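Long-range contacts in 2-hydroxyisobutyryl-CoA synthetase (Aquincola tertiaricarbonis, PDB 6HE0), which belongs to the ANL superfamily of AMP-binding enzymes, pairing an AMP-binding domain with the smaller C-terminal domain of that family: residues A[162-167]-A[214-219]; A[205-210]-A[233-238]; A[221-226]-A[250-255]; A[286-291]-A[298-303]. All coordinates share one frame; numbering follows the deposited sequence.

Interaction 1: A[162-167]-A[214-219]; sequences PGDLVC and KPAAFY. With COA (coenzyme A), chain D.
Two backbone amides share the carbonyl of Leu165: Ala217 N reaches Leu165 O at 3.2 Å, while the bond from Ala216 N is weak and bent. They start the pairing of two neighbouring parallel strands, 165-168 and 217-220, in the five-stranded parallel sheet of the AMP-binding domain, and they illustrate how such strands knit, Cys167 bonding to the residues before and after its partner Phe218 while Val166 turns its bonds to strand 191-193. Cys167 N gives a nearly straight bond to Ala217 O (2.8 Å, 171°), and Cys167 O takes Tyr219 N. Helix 202-213, which leads from strand 191-193 into strand 217-220 as a beta-alpha-beta crossover, packs on the sheet face that carries Cys167 and Phe218. At the entrance, CB of Pro215 rests against CG of Leu165, the two side chains slanting across one another. Ala216 CB faces the carboxylate carbon of Asp164, whose OD2 accepts from Arg161 N. On the other sheet face Val166 CG2 meets Ala217 CB at 4.0 Å. Tyr219 carries the strand end to the ligands: its OH bonds to Ser250 and lies 3.2 Å from S1P of coenzyme A. Back within the sheet, Cys167 SG stands anti to its own backbone N (chi1 -179°), which brings it beside the Phe218 ring, 4.1 Å from CD2 and oblique to the ring plane.

Interaction 2: A[205-210]-A[233-238]; sequences RLVQWL and REEKLN
The Schellman C-terminus of helix 222-234 brings Glu235 and Leu237 against Val207 and Gln208 on the flank of helix 202-213, within the alpha/beta part of the AMP-binding domain. No hydrogen bond joins the segments, so the contact rests on van der Waals touch. At the turn Lys236 adopts positive phi (65°), and its N bonds back to Arg233 O; the helix ends there and the chain turns off, while Glu235 and Leu237, the residues before and after Lys236, both direct their CB atoms at the first helix. Val207 CG2 is the shared point of touch. It lies 3.6 Å from Glu235 CG, the two side chains crossing at about a right angle, and 3.7 Å from Leu237 CD1. The Glu235 chain is bent at chi2 (-56°), offering its methylene carbons to the valine while OE1 is taken by His440 of the second subunit; one residue thus serves both an intramolecular contact and the subunit interface. Ala232 and Leu228 of helix 222-234 extend the apolar surface round Val207. Gln208 starts off to one side, but its own bend at chi2 carries the amide over toward the leucine, which it meets nearly at right angles. The methyl carbon Leu237 CD1 consequently touches two oxygens of helix 202-213, 3.5 Å from the backbone Val207 O and 3.5 Å from the amide Gln208 OE1.

Interaction 3: A[221-226]-A[250-255]; sequences TPSYAI and SGEPGA. With 8LE ([[(2~{R},3~{S},4~{R},5~{R})-5-(6-aminopurin-9-yl)-3,4-bis(oxidanyl)oxolan-2-yl]methoxy-oxidanyl-phosphoryl] 2-methyl-2-oxidanyl-propanoate), chain B.
Unusually, a single carboxylate oxygen from a loop, Glu252 OE2, adds to the N-cap of helix 222-234 by accepting hydrogen bonds from both Ser223 N and Ser223 OG, in the first turn. The hydroxyl bond is short, Ser223 OG to Glu252 OE2 at 2.7 Å, and uses the syn lone pair; the amide bond, Ser223 N to Glu252 OE2 at 3.1 Å and 161°, comes nearly end-on to the C-O bond. Two donors on one oxygen, together with the nearby helix N-terminus, would be expected to favour the charged form of the carboxylate. Glu252 CG occupies the position between its backbone N and carbonyl carbon (chi1 63°), and the chain then runs out extended to the helix start. On the way it brushes Pro222, whose CD is 3.5 Å from Glu252 CG. Thr221 is the N-cap, its OG1 accepting a weak bond from Tyr224 N. Gly254 CA passes 4.1 Å from Pro222 CG. The other side of segment 250-255 meets the bound 8LE: Ser250 OG hydrogen-bonds its OAF at 2.9 Å, while Gly251 N lies 3.1 Å from N7 of the adenine. A loop following a strand of the parallel sheet, lining the adenine and held from behind by a helix start, fits the nucleotide pocket of an AMP-binding domain.

Interaction 4: A[286-291]-A[298-303]; sequences NVAGTE and LCWQDI
The indole of Trp300 lies with its edge turned to the backbone of segment 286-291, across a short antiparallel beta hairpin formed by strands 287-288 and 297-299. Its NE1 donates to Ala288 O at 3.3 Å, and that oxygen lies in the ring plane, which helps set how the indole is turned. The ring is swung back to this oxygen by chi1 of -66°, which sets CG beside the backbone N. Ala288 O also accepts Leu298 N, at 2.9 Å; the two donors approach from opposite faces of the carbonyl plane, a main-chain and a side-chain donor gripping one buried acceptor. The hydrogen-bonded pair is completed by Ala288 N, which bonds to Leu298 O at 3.0 Å. Past the strand, Trp300 N reaches Asn286 O at 2.8 Å, and the inverse gamma turn centred on Trp300 bends the chain away. Thr290 comes next to the indole bond, at the six-membered ring: its CG2 approaches CZ2 obliquely and also lies 3.6 Å from Leu298 CD2, the threonine and leucine crossing at about a right angle. Thr290 OG1 is meanwhile bonded to Ser293 N in the hairpin connection. Ile154 and Arg153 of helix 141-157 pack on the tryptophan, and its ring also meets that of Tyr359. On the opposite sheet face, that of the non-hydrogen-bonded pair, Val287 CG1 touches Cys299 SG at 4.2 Å.

Three of the four contacts form one continuous patch of the AMP-binding domain. Interactions 1 and 2 have centres about 16 Å apart and alternate along the chain: helices 202-213 and 222-234 of interaction 2 directly precede and follow strand 217-220 of interaction 1, and Leu210 CD2 packs on Pro215 CG at 3.6 Å. Interaction 3, its centre about 18 Å from that of interaction 1, follows it in sequence; the two meet at Tyr219 and Ser250, beside the ligands. Helix 222-234 serves interactions 2 and 3 from its two ends, linking the subunit-facing flank to the ligand site. Interaction 4 comes last, in a separate antiparallel sheet, its nearest atoms about 7 Å from interaction 3.

Interaction 1: A[162-167]-A[214-219]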
# COMPACT_ATOMS: atom_id res chain seq x y z
N PRO A 162 -3.44 -21.95 -2.05
CA PRO A 162 -4.26 -21.16 -2.99
C PRO A 162 -5.70 -21.01 -2.49
O PRO A 162 -6.20 -21.93 -1.85
CB PRO A 162 -4.22 -22.01 -4.26
CG PRO A 162 -2.92 -22.74 -4.18
CD PRO A 162 -2.79 -23.10 -2.74
N GLY A 163 -6.33 -19.84 -2.73
CA GLY A 163 -7.68 -19.60 -2.24
C GLY A 163 -7.76 -19.02 -0.83
O GLY A 163 -8.77 -18.41 -0.48
N ASP A 164 -6.71 -19.17 -0.00
CA ASP A 164 -6.68 -18.64 1.37
C ASP A 164 -6.68 -17.13 1.36
O ASP A 164 -5.95 -16.54 0.56
CB ASP A 164 -5.41 -19.12 2.09
CG ASP A 164 -5.42 -20.52 2.68
OD1 ASP A 164 -6.41 -21.25 2.46
OD2 ASP A 164 -4.46 -20.87 3.38
N LEU A 165 -7.48 -16.50 2.23
CA LEU A 165 -7.48 -15.05 2.30
C LEU A 165 -6.28 -14.67 3.17
O LEU A 165 -6.11 -15.20 4.27
CB LEU A 165 -8.81 -14.52 2.89
CG LEU A 165 -8.99 -12.98 2.97
CD1 LEU A 165 -8.98 -12.35 1.60
CD2 LEU A 165 -10.32 -12.64 3.61
N VAL A 166 -5.39 -13.80 2.64
CA VAL A 166 -4.17 -13.39 3.34
C VAL A 166 -4.22 -11.93 3.67
O VAL A 166 -4.18 -11.10 2.76
CB VAL A 166 -2.86 -13.78 2.59
CG1 VAL A 166 -1.62 -13.25 3.31
CG2 VAL A 166 -2.75 -15.30 2.43
N CYS A 167 -4.31 -11.61 4.97
CA CYS A 167 -4.36 -10.23 5.40
C CYS A 167 -2.96 -9.63 5.61
O CYS A 167 -2.26 -10.06 6.52
CB CYS A 167 -5.22 -10.04 6.64
SG CYS A 167 -5.33 -8.31 7.17
N LYS A 214 -12.74 -13.09 7.94
CA LYS A 214 -12.15 -14.26 8.61
C LYS A 214 -11.04 -14.88 7.76
O LYS A 214 -11.21 -15.99 7.22
CB LYS A 214 -13.22 -15.29 9.01
CG LYS A 214 -14.42 -14.69 9.72
CD LYS A 214 -14.77 -15.48 10.94
CE LYS A 214 -16.13 -15.15 11.48
NZ LYS A 214 -16.02 -14.14 12.55
N PRO A 215 -9.91 -14.14 7.61
CA PRO A 215 -8.81 -14.66 6.78
C PRO A 215 -8.13 -15.87 7.40
O PRO A 215 -8.19 -16.06 8.61
CB PRO A 215 -7.85 -13.47 6.73
CG PRO A 215 -8.06 -12.78 8.02
CD PRO A 215 -9.56 -12.84 8.21
N ALA A 216 -7.49 -16.69 6.56
CA ALA A 216 -6.76 -17.87 7.04
C ALA A 216 -5.36 -17.46 7.54
O ALA A 216 -4.78 -18.13 8.38
CB ALA A 216 -6.62 -18.89 5.91
N ALA A 217 -4.81 -16.38 6.99
CA ALA A 217 -3.46 -15.94 7.30
C ALA A 217 -3.35 -14.43 7.47
O ALA A 217 -4.13 -13.67 6.89
CB ALA A 217 -2.48 -16.43 6.24
N PHE A 218 -2.39 -14.02 8.30
CA PHE A 218 -2.14 -12.64 8.65
C PHE A 218 -0.64 -12.37 8.64
O PHE A 218 0.16 -13.19 9.11
CB PHE A 218 -2.72 -12.32 10.04
CG PHE A 218 -2.54 -10.90 10.54
CD1 PHE A 218 -1.34 -10.50 11.14
CD2 PHE A 218 -3.59 -9.99 10.50
CE1 PHE A 218 -1.19 -9.21 11.66
CE2 PHE A 218 -3.43 -8.71 11.03
CZ PHE A 218 -2.24 -8.33 11.62
N TYR A 219 -0.28 -11.22 8.09
CA TYR A 219 1.09 -10.75 8.08
C TYR A 219 1.19 -9.35 8.68
O TYR A 219 0.45 -8.44 8.26
CB TYR A 219 1.66 -10.72 6.65
CG TYR A 219 3.00 -10.02 6.58
CD1 TYR A 219 4.18 -10.72 6.82
CD2 TYR A 219 3.09 -8.65 6.30
CE1 TYR A 219 5.42 -10.09 6.75
CE2 TYR A 219 4.32 -8.00 6.27
CZ TYR A 219 5.49 -8.73 6.48
OH TYR A 219 6.73 -8.13 6.42
N1A COA D . 2.37 -1.93 11.93
C2A COA D . 1.09 -1.56 11.83
N3A COA D . 0.48 -0.51 12.39
C4A COA D . 1.32 0.21 13.14
C5A COA D . 2.67 -0.05 13.34
C6A COA D . 3.21 -1.18 12.68
N6A COA D . 4.49 -1.53 12.72
N7A COA D . 3.23 0.88 14.20
C8A COA D . 2.22 1.65 14.52
N9A COA D . 1.04 1.31 13.90
C1B COA D . -0.25 2.01 14.01
C2B COA D . -0.61 2.38 15.45
O2B COA D . -1.10 1.24 16.15
C3B COA D . -1.55 3.57 15.22
O3B COA D . -2.89 3.17 14.86
P3B COA D . -4.07 3.03 15.89
O7A COA D . -5.31 3.30 15.19
O8A COA D . -3.94 1.63 16.38
O9A COA D . -3.81 3.96 17.07
C4B COA D . -0.98 4.24 13.97
O4B COA D . -0.20 3.23 13.29
C5B COA D . -0.12 5.46 14.24
O5B COA D . 0.86 5.05 15.23
P1A COA D . 2.16 5.91 15.59
O1A COA D . 2.96 5.28 16.67
O2A COA D . 1.84 7.33 15.93
O3A COA D . 2.88 5.96 14.17
P2A COA D . 4.30 5.66 13.52
O4A COA D . 5.14 6.84 13.77
O5A COA D . 4.87 4.40 14.16
O6A COA D . 3.98 5.35 11.99
CBP COA D . 3.89 3.32 10.65
CCP COA D . 3.20 4.16 11.73
CDP COA D . 3.15 2.00 10.43
CEP COA D . 3.86 4.14 9.34
CAP COA D . 5.35 3.06 11.11
OAP COA D . 5.45 2.43 12.38
C9P COA D . 6.22 2.35 10.08
O9P COA D . 6.51 2.89 9.02
N8P COA D . 6.66 1.13 10.38
C7P COA D . 7.44 0.38 9.40
C6P COA D . 8.09 -0.80 10.00
C5P COA D . 7.41 -2.08 9.60
O5P COA D . 6.23 -2.29 9.88
N4P COA D . 8.19 -2.97 8.99
C3P COA D . 7.98 -4.41 9.06
C2P COA D . 7.14 -4.95 7.93
S1P COA D . 6.06 -6.11 8.80

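Interaction 2: A[205-210]-A[233-238]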
# COMPACT_ATOMS: atom_id res chain seq x y z
N ARG A 205 -10.87 -0.30 12.39
CA ARG A 205 -11.60 -0.73 11.20
C ARG A 205 -11.11 -2.10 10.77
O ARG A 205 -11.93 -2.94 10.39
CB ARG A 205 -11.49 0.30 10.06
CG ARG A 205 -12.10 1.66 10.39
CD ARG A 205 -12.25 2.55 9.17
NE ARG A 205 -10.95 3.00 8.67
CZ ARG A 205 -10.33 2.51 7.60
NH1 ARG A 205 -10.89 1.54 6.88
NH2 ARG A 205 -9.13 2.97 7.26
N LEU A 206 -9.81 -2.33 10.87
CA LEU A 206 -9.22 -3.62 10.50
C LEU A 206 -9.84 -4.81 11.27
O LEU A 206 -10.16 -5.83 10.66
CB LEU A 206 -7.67 -3.61 10.59
CG LEU A 206 -6.94 -4.95 10.41
CD1 LEU A 206 -7.18 -5.59 9.01
CD2 LEU A 206 -5.49 -4.80 10.66
N VAL A 207 -10.04 -4.66 12.58
CA VAL A 207 -10.62 -5.71 13.43
C VAL A 207 -12.03 -6.05 12.98
O VAL A 207 -12.37 -7.23 12.99
CB VAL A 207 -10.52 -5.49 14.97
CG1 VAL A 207 -9.07 -5.38 15.41
CG2 VAL A 207 -11.33 -4.28 15.43
N GLN A 208 -12.80 -5.04 12.48
CA GLN A 208 -14.14 -5.29 11.90
C GLN A 208 -14.03 -6.16 10.63
O GLN A 208 -14.81 -7.09 10.45
CB GLN A 208 -14.91 -3.98 11.59
CG GLN A 208 -15.53 -3.30 12.82
CD GLN A 208 -16.49 -4.14 13.67
OE1 GLN A 208 -16.61 -3.93 14.89
NE2 GLN A 208 -17.21 -5.11 13.08
N TRP A 209 -13.07 -5.84 9.76
CA TRP A 209 -12.78 -6.53 8.51
C TRP A 209 -12.28 -7.94 8.79
O TRP A 209 -12.66 -8.85 8.07
CB TRP A 209 -11.74 -5.73 7.69
CG TRP A 209 -12.37 -4.62 6.90
CD1 TRP A 209 -12.54 -3.32 7.28
CD2 TRP A 209 -12.99 -4.73 5.60
NE1 TRP A 209 -13.16 -2.61 6.29
CE2 TRP A 209 -13.45 -3.45 5.24
CE3 TRP A 209 -13.20 -5.80 4.71
CZ2 TRP A 209 -14.13 -3.21 4.04
CZ3 TRP A 209 -13.77 -5.53 3.47
CH2 TRP A 209 -14.24 -4.25 3.15
N LEU A 210 -11.50 -8.16 9.87
CA LEU A 210 -11.04 -9.51 10.24
C LEU A 210 -12.17 -10.34 10.80
O LEU A 210 -12.23 -11.54 10.53
CB LEU A 210 -9.87 -9.48 11.22
CG LEU A 210 -8.54 -8.86 10.75
CD1 LEU A 210 -7.54 -8.85 11.86
CD2 LEU A 210 -7.98 -9.57 9.59
N ARG A 233 -10.76 -6.46 21.36
CA ARG A 233 -11.44 -6.51 22.67
C ARG A 233 -12.15 -5.19 23.01
O ARG A 233 -13.30 -5.23 23.44
CB ARG A 233 -10.49 -6.97 23.79
CG ARG A 233 -10.59 -8.47 24.09
CD ARG A 233 -9.56 -9.35 23.42
NE ARG A 233 -8.25 -9.27 24.08
CZ ARG A 233 -7.28 -10.17 23.93
NH1 ARG A 233 -7.46 -11.24 23.18
NH2 ARG A 233 -6.12 -10.00 24.56
N GLU A 234 -11.49 -4.02 22.78
CA GLU A 234 -12.11 -2.69 22.98
C GLU A 234 -13.28 -2.53 22.00
O GLU A 234 -14.24 -1.83 22.29
CB GLU A 234 -11.11 -1.54 22.68
CG GLU A 234 -9.82 -1.58 23.49
CD GLU A 234 -8.75 -0.58 23.09
OE1 GLU A 234 -7.91 -0.25 23.96
OE2 GLU A 234 -8.73 -0.12 21.93
N GLU A 235 -13.17 -3.20 20.83
CA GLU A 235 -14.20 -3.16 19.79
C GLU A 235 -15.26 -4.24 20.01
O GLU A 235 -16.14 -4.39 19.18
CB GLU A 235 -13.59 -3.25 18.37
CG GLU A 235 -12.64 -2.12 18.04
CD GLU A 235 -13.23 -0.73 18.17
OE1 GLU A 235 -12.71 0.06 18.99
OE2 GLU A 235 -14.23 -0.44 17.47
N LYS A 236 -15.17 -5.00 21.13
CA LYS A 236 -16.12 -6.05 21.55
C LYS A 236 -16.15 -7.22 20.57
O LYS A 236 -17.20 -7.83 20.30
CB LYS A 236 -17.56 -5.47 21.83
CG LYS A 236 -17.65 -4.13 22.57
CD LYS A 236 -17.49 -4.25 24.08
CE LYS A 236 -17.51 -2.89 24.75
NZ LYS A 236 -17.80 -2.99 26.21
N LEU A 237 -14.98 -7.56 20.05
CA LEU A 237 -14.78 -8.64 19.10
C LEU A 237 -13.86 -9.66 19.72
O LEU A 237 -13.06 -9.31 20.58
CB LEU A 237 -14.21 -8.12 17.75
CG LEU A 237 -15.11 -7.12 16.96
CD1 LEU A 237 -14.34 -6.48 15.82
CD2 LEU A 237 -16.36 -7.80 16.40
N ASN A 238 -14.01 -10.92 19.31
CA ASN A 238 -13.19 -12.03 19.80
C ASN A 238 -12.12 -12.36 18.74
O ASN A 238 -12.48 -12.87 17.67
CB ASN A 238 -14.09 -13.26 20.07
CG ASN A 238 -13.34 -14.39 20.72
OD1 ASN A 238 -12.11 -14.36 20.90
ND2 ASN A 238 -14.07 -15.37 21.20

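Interaction 3: A[221-226]-A[250-255]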
# COMPACT_ATOMS: atom_id res chain seq x y z
N THR A 221 3.89 -7.02 11.97
CA THR A 221 4.91 -7.10 13.02
C THR A 221 4.29 -7.87 14.19
O THR A 221 3.06 -7.81 14.37
CB THR A 221 5.50 -5.73 13.50
OG1 THR A 221 4.52 -4.91 14.14
CG2 THR A 221 6.20 -4.96 12.41
N PRO A 222 5.09 -8.60 15.00
CA PRO A 222 4.48 -9.35 16.12
C PRO A 222 3.78 -8.44 17.14
O PRO A 222 2.69 -8.78 17.59
CB PRO A 222 5.67 -10.11 16.74
CG PRO A 222 6.71 -10.13 15.67
CD PRO A 222 6.55 -8.84 14.93
N SER A 223 4.37 -7.28 17.47
CA SER A 223 3.78 -6.36 18.44
C SER A 223 2.46 -5.77 17.92
O SER A 223 1.54 -5.59 18.71
CB SER A 223 4.78 -5.27 18.83
OG SER A 223 5.26 -4.55 17.71
N TYR A 224 2.34 -5.54 16.61
CA TYR A 224 1.09 -5.07 16.02
C TYR A 224 -0.05 -6.07 16.21
O TYR A 224 -1.17 -5.68 16.57
CB TYR A 224 1.23 -4.66 14.54
CG TYR A 224 -0.02 -3.99 14.01
CD1 TYR A 224 -0.53 -2.83 14.62
CD2 TYR A 224 -0.74 -4.54 12.96
CE1 TYR A 224 -1.68 -2.21 14.14
CE2 TYR A 224 -1.90 -3.92 12.47
CZ TYR A 224 -2.34 -2.74 13.05
OH TYR A 224 -3.50 -2.15 12.61
N ALA A 225 0.25 -7.36 16.08
CA ALA A 225 -0.72 -8.43 16.32
C ALA A 225 -1.14 -8.42 17.77
O ALA A 225 -2.30 -8.71 18.05
CB ALA A 225 -0.13 -9.78 15.95
N ILE A 226 -0.21 -8.07 18.72
CA ILE A 226 -0.60 -7.97 20.13
C ILE A 226 -1.52 -6.77 20.30
O ILE A 226 -2.61 -6.93 20.85
CB ILE A 226 0.59 -8.00 21.13
CG1 ILE A 226 1.31 -9.36 21.05
CG2 ILE A 226 0.09 -7.70 22.58
CD1 ILE A 226 2.64 -9.44 21.62
N SER A 250 7.54 -10.35 10.31
CA SER A 250 8.91 -9.89 10.07
C SER A 250 9.05 -8.44 10.61
O SER A 250 8.09 -7.87 11.14
CB SER A 250 9.29 -10.00 8.59
OG SER A 250 8.78 -8.91 7.85
N GLY A 251 10.24 -7.88 10.50
CA GLY A 251 10.51 -6.48 10.86
C GLY A 251 11.17 -6.28 12.20
O GLY A 251 11.80 -5.25 12.43
N GLU A 252 10.99 -7.22 13.12
CA GLU A 252 11.53 -7.04 14.46
C GLU A 252 11.59 -8.38 15.17
O GLU A 252 10.87 -9.30 14.76
CB GLU A 252 10.61 -6.05 15.23
CG GLU A 252 9.17 -6.55 15.44
CD GLU A 252 8.23 -5.69 16.27
OE1 GLU A 252 8.49 -4.47 16.39
OE2 GLU A 252 7.19 -6.21 16.73
N PRO A 253 12.34 -8.51 16.30
CA PRO A 253 12.30 -9.78 17.04
C PRO A 253 10.95 -9.90 17.72
O PRO A 253 10.30 -8.89 18.01
CB PRO A 253 13.43 -9.63 18.07
CG PRO A 253 13.60 -8.18 18.23
CD PRO A 253 13.30 -7.57 16.92
N GLY A 254 10.52 -11.13 17.93
CA GLY A 254 9.25 -11.41 18.59
C GLY A 254 8.64 -12.74 18.25
O GLY A 254 8.20 -13.45 19.14
N ALA A 255 8.60 -13.11 16.96
CA ALA A 255 7.95 -14.36 16.55
C ALA A 255 8.70 -15.64 17.02
O ALA A 255 8.08 -16.70 17.05
CB ALA A 255 7.69 -14.37 15.05
C2 8LE B . 14.52 -10.38 14.34
CAA 8LE B . 12.00 -6.77 5.35
CAZ 8LE B . 12.08 -6.85 6.88
CAB 8LE B . 12.75 -8.16 7.28
OAF 8LE B . 10.75 -6.84 7.42
CAS 8LE B . 12.88 -5.65 7.38
OAD 8LE B . 12.59 -5.06 8.40
OAQ 8LE B . 14.00 -5.15 6.60
PBC 8LE B . 15.01 -4.02 7.10
OAI 8LE B . 16.20 -4.00 6.16
OAE 8LE B . 14.40 -2.65 7.14
O5' 8LE B . 15.50 -4.35 8.59
C5' 8LE B . 16.16 -5.57 8.87
C4' 8LE B . 16.59 -5.52 10.32
O4' 8LE B . 15.44 -5.56 11.20
C3' 8LE B . 17.40 -6.76 10.61
O3' 8LE B . 18.78 -6.40 10.58
C2' 8LE B . 16.95 -7.19 12.00
O2' 8LE B . 17.72 -6.54 13.01
C1' 8LE B . 15.54 -6.64 12.14
N9 8LE B . 14.60 -7.75 11.82
C8 8LE B . 13.86 -7.87 10.70
N7 8LE B . 13.14 -9.00 10.78
C5 8LE B . 13.48 -9.62 11.92
C4 8LE B . 14.40 -8.83 12.58
N3 8LE B . 14.89 -9.21 13.80
N1 8LE B . 13.60 -11.15 13.74
C6 8LE B . 13.08 -10.82 12.53
N6 8LE B . 12.17 -11.62 11.94

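Interaction 4: A[286-291]-A[298-303]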
# COMPACT_ATOMS: atom_id res chain seq x y z
N ASN A 286 13.75 -15.51 2.96
CA ASN A 286 14.82 -16.51 2.80
C ASN A 286 15.19 -17.15 4.14
O ASN A 286 15.73 -18.25 4.17
CB ASN A 286 16.04 -15.90 2.16
CG ASN A 286 16.70 -14.88 3.01
OD1 ASN A 286 16.18 -13.79 3.23
ND2 ASN A 286 17.87 -15.23 3.50
N VAL A 287 14.90 -16.44 5.24
CA VAL A 287 14.98 -16.94 6.61
C VAL A 287 13.52 -16.97 7.06
O VAL A 287 12.86 -15.93 7.07
CB VAL A 287 15.98 -16.20 7.56
CG1 VAL A 287 17.42 -16.42 7.10
CG2 VAL A 287 15.68 -14.71 7.68
N ALA A 288 12.97 -18.16 7.25
CA ALA A 288 11.55 -18.36 7.61
C ALA A 288 11.29 -19.72 8.15
O ALA A 288 11.87 -20.71 7.67
CB ALA A 288 10.67 -18.16 6.38
N GLY A 289 10.37 -19.78 9.11
CA GLY A 289 9.94 -21.05 9.67
C GLY A 289 8.98 -21.74 8.72
O GLY A 289 8.56 -21.18 7.70
N THR A 290 8.68 -22.99 9.02
CA THR A 290 7.78 -23.84 8.22
C THR A 290 6.73 -24.38 9.16
O THR A 290 6.91 -24.31 10.38
CB THR A 290 8.56 -24.97 7.48
OG1 THR A 290 8.95 -26.04 8.37
CG2 THR A 290 9.76 -24.44 6.71
N GLU A 291 5.63 -24.92 8.62
CA GLU A 291 4.55 -25.48 9.43
C GLU A 291 5.08 -26.52 10.45
O GLU A 291 4.65 -26.47 11.61
CB GLU A 291 3.43 -26.06 8.54
CG GLU A 291 2.20 -26.54 9.30
CD GLU A 291 0.95 -26.81 8.49
OE1 GLU A 291 1.04 -27.02 7.26
OE2 GLU A 291 -0.14 -26.79 9.10
N LEU A 298 14.28 -21.38 9.14
CA LEU A 298 15.12 -22.16 8.25
C LEU A 298 15.80 -21.19 7.30
O LEU A 298 15.21 -20.16 6.93
CB LEU A 298 14.25 -23.14 7.46
CG LEU A 298 14.33 -24.64 7.79
CD1 LEU A 298 14.29 -24.94 9.30
CD2 LEU A 298 13.25 -25.39 7.07
N CYS A 299 17.07 -21.49 6.94
CA CYS A 299 17.85 -20.72 5.97
C CYS A 299 17.67 -21.40 4.63
O CYS A 299 18.25 -22.46 4.40
CB CYS A 299 19.33 -20.68 6.36
SG CYS A 299 19.65 -19.86 7.93
N TRP A 300 16.81 -20.82 3.76
CA TRP A 300 16.48 -21.35 2.43
C TRP A 300 17.64 -21.01 1.49
O TRP A 300 17.56 -20.07 0.69
CB TRP A 300 15.15 -20.72 1.96
CG TRP A 300 13.97 -21.14 2.80
CD1 TRP A 300 13.71 -20.79 4.10
CD2 TRP A 300 12.88 -21.96 2.37
NE1 TRP A 300 12.54 -21.38 4.52
CE2 TRP A 300 12.00 -22.10 3.47
CE3 TRP A 300 12.55 -22.59 1.15
CZ2 TRP A 300 10.81 -22.85 3.40
CZ3 TRP A 300 11.38 -23.34 1.08
CH2 TRP A 300 10.53 -23.46 2.19
N GLN A 301 18.74 -21.77 1.63
CA GLN A 301 20.07 -21.57 1.01
C GLN A 301 20.12 -21.40 -0.50
O GLN A 301 21.00 -20.67 -0.97
CB GLN A 301 21.06 -22.67 1.42
CG GLN A 301 21.36 -22.73 2.92
CD GLN A 301 21.91 -21.45 3.48
OE1 GLN A 301 21.25 -20.39 3.47
NE2 GLN A 301 23.14 -21.51 3.96
N ASP A 302 19.23 -22.06 -1.27
CA ASP A 302 19.22 -21.95 -2.74
C ASP A 302 18.46 -20.72 -3.27
O ASP A 302 18.35 -20.56 -4.48
CB ASP A 302 18.70 -23.24 -3.37
CG ASP A 302 17.36 -23.63 -2.80
OD1 ASP A 302 17.34 -24.21 -1.69
OD2 ASP A 302 16.34 -23.26 -3.40
N ILE A 303 17.91 -19.88 -2.38
CA ILE A 303 17.21 -18.66 -2.79
C ILE A 303 18.20 -17.54 -2.51
O ILE A 303 18.52 -16.76 -3.40
CB ILE A 303 15.88 -18.45 -2.00
CG1 ILE A 303 14.82 -19.51 -2.39
CG2 ILE A 303 15.36 -16.99 -2.19
CD1 ILE A 303 13.67 -19.67 -1.38